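Local structure of 3-dehydroquinate dehydratase (Clostridium difficile, 4H3D) at residues T14-I26 and G220-A232. The protein catalyses the cis-dehydration of 3-dehydroquinate to 3-dehydroshikimate through an imine intermediate, the third step of the chorismate pathway to the aromatic amino acids. Numbering follows the deposited sequence. Where two conformers were deposited one is given.
Sequences TIGEGRPKICVPI and GEIFGSALTFGAA. With SHL (5-hydroxy-6-methyl-4-oxo-4H-pyran-2-carboxylic acid), chain I.
Lys21, Ile22 and Cys23 pair in parallel with Leu227, Thr228 and Phe229, the axes of strands 21-26 and 227-229 running 35° apart. Four backbone hydrogen bonds alternate between the strands: Lys21 N to Ala226 O, Thr228 N to Lys21 O, Cys23 N to Thr228 O and Gly230 N to Cys23 O, the last at 2.9 Å. At the N-terminal end a water joins Ala226 O, Gly16 N and Lys21 NZ; the Lys21 chain, folded back at its second torsion (chi2 -57°), brings NZ to Arg19 O as well (2.9 Å). Nearby, the Pro20 ring rests on the start of helix 220-223, its CG 3.5 Å from Glu221 N.

Lys21, Cys23, Leu227 and Phe229 share one face of the sheet, Ile22 and Thr228 the other. Cys23 CB sits over one Phe229 face, 4.0 Å from the centroid, in a CH-pi contact; Cys23 SG, anti to the backbone N (chi1 -177°), meets the ring obliquely, 3.5 Å from Phe229 CE2. Across the opposite face lies the ligand's exocyclic carbon CAL, 3.6 Å from Phe229 CZ, so the ring is sandwiched between Cys23 and the ligand. On the sheet face opposite Cys23 and Phe229, Ile22 CG1 and Thr228 CG2 lie side by side, 4.1 Å apart.

This pairing of the first and last strands of the barrel closes the TIM barrel, placing Phe229 in the pocket beside Lys174, the residue that forms the Schiff base with substrate, with which it makes a cation-pi contact.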
ATOM      1  N   THR B  14      21.824  -5.726  -5.117  1.00 34.75           N
ATOM      2  CA  THR B  14      22.236  -4.545  -4.327  1.00 34.37           C
ATOM      3  C   THR B  14      21.084  -4.091  -3.439  1.00 32.70           C
ATOM      4  O   THR B  14      20.175  -3.417  -3.903  1.00 33.11           O
ATOM      5  CB  THR B  14      22.637  -3.355  -5.240  1.00 37.55           C
ATOM      6  OG1 THR B  14      23.663  -3.762  -6.148  1.00 39.63           O
ATOM      7  CG2 THR B  14      23.133  -2.185  -4.412  1.00 36.80           C
ATOM      8  N   ILE B  15      21.127  -4.469  -2.159  1.00 31.56           N
ATOM      9  CA  ILE B  15      20.078  -4.096  -1.204  1.00 29.22           C
ATOM     10  C   ILE B  15      20.301  -2.655  -0.817  1.00 30.69           C
ATOM     11  O   ILE B  15      21.432  -2.254  -0.519  1.00 29.33           O
ATOM     12  CB  ILE B  15      20.107  -4.989   0.063  1.00 28.45           C
ATOM     13  CG1 ILE B  15      20.012  -6.468  -0.328  1.00 27.69           C
ATOM     14  CG2 ILE B  15      18.949  -4.620   1.049  1.00 23.34           C
ATOM     15  CD1 ILE B  15      20.034  -7.411   0.855  1.00 31.45           C
ATOM     16  N   GLY B  16      19.229  -1.871  -0.827  1.00 32.67           N
ATOM     17  CA  GLY B  16      19.310  -0.451  -0.495  1.00 35.35           C
ATOM     18  C   GLY B  16      19.229   0.444  -1.710  1.00 39.16           C
ATOM     19  O   GLY B  16      19.257   1.659  -1.589  1.00 42.46           O
ATOM     20  N   GLU B  17      19.140  -0.153  -2.888  1.00 41.13           N
ATOM     21  CA  GLU B  17      19.065   0.613  -4.129  1.00 44.75           C
ATOM     22  C   GLU B  17      17.780   0.253  -4.867  1.00 43.65           C
ATOM     23  O   GLU B  17      17.372  -0.912  -4.886  1.00 43.54           O
ATOM     24  CB  GLU B  17      20.295   0.307  -5.012  1.00 46.50           C
ATOM     25  CG  GLU B  17      20.471   1.223  -6.212  1.00 54.31           C
ATOM     26  CD  GLU B  17      21.743   0.925  -7.022  1.00 62.35           C
ATOM     27  OE1 GLU B  17      22.453  -0.058  -6.703  1.00 64.71           O
ATOM     28  OE2 GLU B  17      22.026   1.676  -7.984  1.00 67.99           O
ATOM     29  N   GLY B  18      17.139   1.261  -5.455  1.00 43.77           N
ATOM     30  CA  GLY B  18      15.931   1.071  -6.247  1.00 42.64           C
ATOM     31  C   GLY B  18      14.728   0.444  -5.546  1.00 40.09           C
ATOM     32  O   GLY B  18      14.374   0.790  -4.414  1.00 40.64           O
ATOM     33  N   ARG B  19      14.101  -0.489  -6.245  1.00 36.71           N
ATOM     34  CA  ARG B  19      12.921  -1.149  -5.777  1.00 33.93           C
ATOM     35  C   ARG B  19      13.317  -2.068  -4.614  1.00 30.33           C
ATOM     36  O   ARG B  19      14.402  -2.633  -4.638  1.00 29.64           O
ATOM     37  CB  ARG B  19      12.346  -1.980  -6.917  1.00 35.73           C
ATOM     38  CG  ARG B  19      10.865  -2.268  -6.805  1.00 39.71           C
ATOM     39  CD  ARG B  19      10.506  -3.519  -7.573  1.00 41.08           C
ATOM     40  NE  ARG B  19      11.047  -4.675  -6.871  1.00 40.19           N
ATOM     41  CZ  ARG B  19      10.805  -5.938  -7.184  1.00 40.77           C
ATOM     42  NH1 ARG B  19      10.017  -6.241  -8.209  1.00 37.61           N
ATOM     43  NH2 ARG B  19      11.357  -6.906  -6.458  1.00 40.58           N
ATOM     44  N   PRO B  20      12.458  -2.198  -3.584  1.00 27.15           N
ATOM     45  CA  PRO B  20      12.778  -3.124  -2.511  1.00 25.14           C
ATOM     46  C   PRO B  20      12.951  -4.526  -3.048  1.00 24.29           C
ATOM     47  O   PRO B  20      12.297  -4.898  -4.024  1.00 23.18           O
ATOM     48  CB  PRO B  20      11.534  -3.080  -1.626  1.00 26.89           C
ATOM     49  CG  PRO B  20      10.967  -1.734  -1.862  1.00 27.81           C
ATOM     50  CD  PRO B  20      11.296  -1.362  -3.255  1.00 29.64           C
ATOM     51  N   LYS B  21      13.802  -5.303  -2.400  1.00 22.56           N
ATOM     52  CA  LYS B  21      14.050  -6.672  -2.818  1.00 22.96           C
ATOM     53  C   LYS B  21      13.066  -7.596  -2.124  1.00 22.28           C
ATOM     54  O   LYS B  21      12.685  -7.363  -0.968  1.00 21.59           O
ATOM     55  CB  LYS B  21      15.495  -7.068  -2.509  1.00 23.34           C
ATOM     56  CG  LYS B  21      16.543  -6.045  -3.027  1.00 28.04           C
ATOM     57  CD  LYS B  21      16.439  -5.807  -4.524  1.00 31.70           C
ATOM     58  CE  LYS B  21      17.471  -4.781  -5.002  1.00 36.11           C
ATOM     59  NZ  LYS B  21      17.146  -3.394  -4.504  1.00 37.35           N
ATOM     60  N   ILE B  22      12.649  -8.635  -2.827  1.00 22.25           N
ATOM     61  CA  ILE B  22      11.698  -9.593  -2.283  1.00 22.66           C
ATOM     62  C   ILE B  22      12.402 -10.849  -1.827  1.00 21.70           C
ATOM     63  O   ILE B  22      13.171 -11.473  -2.601  1.00 19.37           O
ATOM     64  CB  ILE B  22      10.650 -10.013  -3.333  1.00 25.06           C
ATOM     65  CG1 ILE B  22       9.846  -8.807  -3.790  1.00 27.60           C
ATOM     66  CG2 ILE B  22       9.700 -11.076  -2.742  1.00 27.51           C
ATOM     67  CD1 ILE B  22       8.843  -9.121  -4.891  1.00 28.28           C
ATOM     68  N   CYS B  23      12.119 -11.235  -0.586  1.00 20.51           N
ATOM     69  CA  CYS B  23      12.668 -12.434   0.026  1.00 21.69           C
ATOM     70  C   CYS B  23      11.537 -13.415   0.290  1.00 21.81           C
ATOM     71  O   CYS B  23      10.464 -13.023   0.783  1.00 21.52           O
ATOM     72  CB  CYS B  23      13.340 -12.087   1.357  1.00 22.59           C
ATOM     73  SG  CYS B  23      14.132 -13.446   2.167  1.00 27.59           S
ATOM     74  N   VAL B  24      11.763 -14.682  -0.037  1.00 21.80           N
ATOM     75  CA  VAL B  24      10.774 -15.725   0.178  1.00 22.71           C
ATOM     76  C   VAL B  24      11.392 -16.839   1.016  1.00 24.64           C
ATOM     77  O   VAL B  24      12.479 -17.316   0.696  1.00 21.63           O
ATOM     78  CB  VAL B  24      10.310 -16.318  -1.161  1.00 26.10           C
ATOM     79  CG1 VAL B  24       9.216 -17.337  -0.931  1.00 25.05           C
ATOM     80  CG2 VAL B  24       9.838 -15.205  -2.103  1.00 24.39           C
ATOM     81  N   PRO B  25      10.710 -17.253   2.109  1.00 23.33           N
ATOM     82  CA  PRO B  25      11.246 -18.330   2.923  1.00 23.51           C
ATOM     83  C   PRO B  25      10.920 -19.747   2.470  1.00 25.85           C
ATOM     84  O   PRO B  25       9.889 -19.996   1.831  1.00 24.63           O
ATOM     85  CB  PRO B  25      10.594 -18.099   4.306  1.00 23.91           C
ATOM     86  CG  PRO B  25       9.403 -17.338   4.054  1.00 27.89           C
ATOM     87  CD  PRO B  25       9.606 -16.552   2.783  1.00 24.11           C
ATOM     88  N   ILE B  26      11.831 -20.654   2.824  1.00 23.94           N
ATOM     89  CA  ILE B  26      11.678 -22.099   2.660  1.00 23.76           C
ATOM     90  C   ILE B  26      11.479 -22.579   4.092  1.00 23.95           C
ATOM     91  O   ILE B  26      12.304 -22.274   4.991  1.00 23.09           O
ATOM     92  CB  ILE B  26      12.933 -22.737   2.041  1.00 23.38           C
ATOM     93  CG1 ILE B  26      13.018 -22.331   0.572  1.00 24.85           C
ATOM     94  CG2 ILE B  26      12.895 -24.285   2.186  1.00 27.56           C
ATOM     95  CD1 ILE B  26      14.261 -22.849  -0.161  1.00 30.29           C
ATOM     96  N   GLY B 220       7.809   0.037   0.737  1.00 24.78           N
ATOM     97  CA  GLY B 220       9.207   0.225   1.081  1.00 23.56           C
ATOM     98  C   GLY B 220       9.944   1.280   0.281  1.00 25.43           C
ATOM     99  O   GLY B 220      10.768   2.022   0.829  1.00 24.91           O
ATOM    100  N   GLU B 221       9.651   1.379  -1.011  1.00 25.49           N
ATOM    101  CA  GLU B 221      10.362   2.334  -1.838  1.00 26.83           C
ATOM    102  C   GLU B 221      10.112   3.757  -1.381  1.00 27.34           C
ATOM    103  O   GLU B 221      10.999   4.598  -1.448  1.00 29.46           O
ATOM    104  CB  GLU B 221      10.020   2.158  -3.325  1.00 26.49           C
ATOM    105  CG  GLU B 221      10.934   2.922  -4.242  1.00 32.82           C
ATOM    106  CD  GLU B 221      10.770   2.537  -5.699  1.00 38.69           C
ATOM    107  OE1 GLU B 221      11.144   3.351  -6.573  1.00 46.01           O
ATOM    108  OE2 GLU B 221      10.265   1.430  -5.972  1.00 40.46           O
ATOM    109  N   ILE B 222       8.915   4.029  -0.902  1.00 27.09           N
ATOM    110  CA  ILE B 222       8.600   5.366  -0.429  1.00 28.77           C
ATOM    111  C   ILE B 222       9.024   5.608   1.026  1.00 26.57           C
ATOM    112  O   ILE B 222       9.650   6.618   1.327  1.00 25.32           O
ATOM    113  CB  ILE B 222       7.097   5.678  -0.608  1.00 28.66           C
ATOM    114  CG1 ILE B 222       6.786   5.880  -2.103  1.00 32.83           C
ATOM    115  CG2 ILE B 222       6.706   6.941   0.171  1.00 31.62           C
ATOM    116  CD1 ILE B 222       7.464   7.115  -2.737  1.00 35.90           C
ATOM    117  N   PHE B 223       8.713   4.677   1.919  1.00 25.62           N
ATOM    118  CA  PHE B 223       8.989   4.898   3.337  1.00 27.02           C
ATOM    119  C   PHE B 223      10.359   4.454   3.832  1.00 27.13           C
ATOM    120  O   PHE B 223      10.845   4.974   4.827  1.00 29.11           O
ATOM    121  CB  PHE B 223       7.838   4.366   4.181  1.00 28.82           C
ATOM    122  CG  PHE B 223       6.568   5.108   3.935  1.00 27.09           C
ATOM    123  CD1 PHE B 223       6.341   6.327   4.547  1.00 31.67           C
ATOM    124  CD2 PHE B 223       5.647   4.646   3.020  1.00 34.04           C
ATOM    125  CE1 PHE B 223       5.186   7.038   4.287  1.00 35.57           C
ATOM    126  CE2 PHE B 223       4.481   5.362   2.761  1.00 35.44           C
ATOM    127  CZ  PHE B 223       4.259   6.548   3.391  1.00 32.84           C
ATOM    128  N   GLY B 224      10.980   3.516   3.140  1.00 25.92           N
ATOM    129  CA  GLY B 224      12.358   3.159   3.452  1.00 27.17           C
ATOM    130  C   GLY B 224      12.734   1.722   3.718  1.00 26.20           C
ATOM    131  O   GLY B 224      13.923   1.443   3.866  1.00 32.51           O
ATOM    132  N   SER B 225      11.779   0.795   3.802  1.00 21.92           N
ATOM    133  CA  SER B 225      12.162  -0.593   4.053  1.00 21.31           C
ATOM    134  C   SER B 225      12.799  -1.162   2.766  1.00 21.05           C
ATOM    135  O   SER B 225      12.222  -1.061   1.667  1.00 20.49           O
ATOM    136  CB  SER B 225      10.994  -1.451   4.535  1.00 20.48           C
ATOM    137  OG  SER B 225      11.466  -2.763   4.835  1.00 22.83           O
ATOM    138  N   ALA B 226      13.983  -1.736   2.919  1.00 20.21           N
ATOM    139  CA  ALA B 226      14.799  -2.210   1.785  1.00 22.00           C
ATOM    140  C   ALA B 226      14.505  -3.617   1.313  1.00 20.23           C
ATOM    141  O   ALA B 226      14.869  -3.980   0.190  1.00 21.35           O
ATOM    142  CB  ALA B 226      16.301  -2.091   2.132  1.00 21.87           C
ATOM    143  N   LEU B 227      13.838  -4.400   2.158  0.60 20.91           N
ATOM    144  CA  LEU B 227      13.541  -5.803   1.871  0.60 19.95           C
ATOM    145  C   LEU B 227      12.113  -6.129   2.347  0.60 21.17           C
ATOM    146  O   LEU B 227      11.714  -5.720   3.446  0.60 22.57           O
ATOM    147  CB  LEU B 227      14.557  -6.682   2.611  0.60 22.72           C
ATOM    148  CG  LEU B 227      14.638  -8.158   2.260  0.60 20.41           C
ATOM    149  CD1 LEU B 227      15.038  -8.302   0.817  0.60 19.99           C
ATOM    150  CD2 LEU B 227      15.615  -8.879   3.137  0.60 20.11           C
ATOM    151  N   THR B 228      11.350  -6.853   1.528  1.00 19.90           N
ATOM    152  CA  THR B 228       9.998  -7.212   1.869  1.00 21.08           C
ATOM    153  C   THR B 228       9.862  -8.728   1.673  1.00 23.49           C
ATOM    154  O   THR B 228      10.494  -9.307   0.791  1.00 23.48           O
ATOM    155  CB  THR B 228       8.965  -6.410   1.068  1.00 22.20           C
ATOM    156  OG1 THR B 228       7.647  -6.778   1.490  1.00 22.19           O
ATOM    157  CG2 THR B 228       9.129  -6.637  -0.427  1.00 20.13           C
ATOM    158  N   PHE B 229       9.069  -9.359   2.526  1.00 22.86           N
ATOM    159  CA  PHE B 229       8.929 -10.808   2.519  1.00 24.10           C
ATOM    160  C   PHE B 229       7.592 -11.278   1.948  1.00 25.77           C
ATOM    161  O   PHE B 229       6.524 -10.844   2.376  1.00 25.06           O
ATOM    162  CB  PHE B 229       9.116 -11.345   3.945  1.00 24.96           C
ATOM    163  CG  PHE B 229      10.524 -11.184   4.473  1.00 24.35           C
ATOM    164  CD1 PHE B 229      10.999  -9.945   4.864  1.00 28.49           C
ATOM    165  CD2 PHE B 229      11.366 -12.272   4.579  1.00 27.27           C
ATOM    166  CE1 PHE B 229      12.311  -9.801   5.350  1.00 27.37           C
ATOM    167  CE2 PHE B 229      12.670 -12.131   5.067  1.00 29.94           C
ATOM    168  CZ  PHE B 229      13.130 -10.892   5.447  1.00 29.88           C
ATOM    169  N   GLY B 230       7.665 -12.173   0.977  1.00 26.79           N
ATOM    170  CA  GLY B 230       6.472 -12.741   0.348  1.00 30.30           C
ATOM    171  C   GLY B 230       6.356 -14.209   0.738  1.00 33.73           C
ATOM    172  O   GLY B 230       7.330 -14.825   1.157  1.00 34.71           O
ATOM    173  N   ALA B 231       5.160 -14.763   0.627  1.00 35.23           N
ATOM    174  CA  ALA B 231       4.947 -16.165   0.947  1.00 39.19           C
ATOM    175  C   ALA B 231       5.135 -16.987  -0.328  1.00 42.13           C
ATOM    176  O   ALA B 231       4.836 -16.511  -1.433  1.00 40.41           O
ATOM    177  CB  ALA B 231       3.545 -16.363   1.517  1.00 39.74           C
ATOM    178  N   ALA B 232       5.628 -18.214  -0.182  1.00 47.20           N
ATOM    179  CA  ALA B 232       5.857 -19.103  -1.332  1.00 52.54           C
ATOM    180  C   ALA B 232       4.540 -19.472  -1.996  1.00 58.84           C
ATOM    181  O   ALA B 232       4.364 -19.275  -3.200  1.00 60.50           O
ATOM    182  CB  ALA B 232       6.589 -20.355  -0.901  1.00 54.58           C
TER
HETATM  183  OAD SHL I 302       6.973 -11.845   6.594  1.00 37.96           O
HETATM  184  CAH SHL I 302       6.748 -11.951   7.826  1.00 43.51           C
HETATM  185  OAA SHL I 302       5.577 -12.097   8.261  1.00 41.03           O
HETATM  186  CAK SHL I 302       7.872 -11.906   8.740  1.00 39.73           C
HETATM  187  OAG SHL I 302       9.186 -11.731   8.191  1.00 36.68           O
HETATM  188  CAF SHL I 302      10.304 -11.881   9.036  1.00 38.55           C
HETATM  189  CAL SHL I 302      11.543 -11.849   8.486  1.00 38.12           C
HETATM  190  CAJ SHL I 302      10.066 -12.150  10.338  1.00 40.48           C
HETATM  191  OAC SHL I 302      11.094 -12.325  11.165  1.00 37.58           O
HETATM  192  CAI SHL I 302       8.794 -12.242  10.829  1.00 39.11           C
HETATM  193  CAE SHL I 302       7.714 -12.116  10.049  1.00 38.84           C
HETATM  194  OAB SHL I 302       8.599 -12.467  12.119  1.00 38.37           O
HETATM  195  O   HOH W   1      16.567  -2.708  -1.529  1.00 26.88           O
HETATM  196  O   HOH W   2       7.167 -19.111   1.804  1.00 42.92           O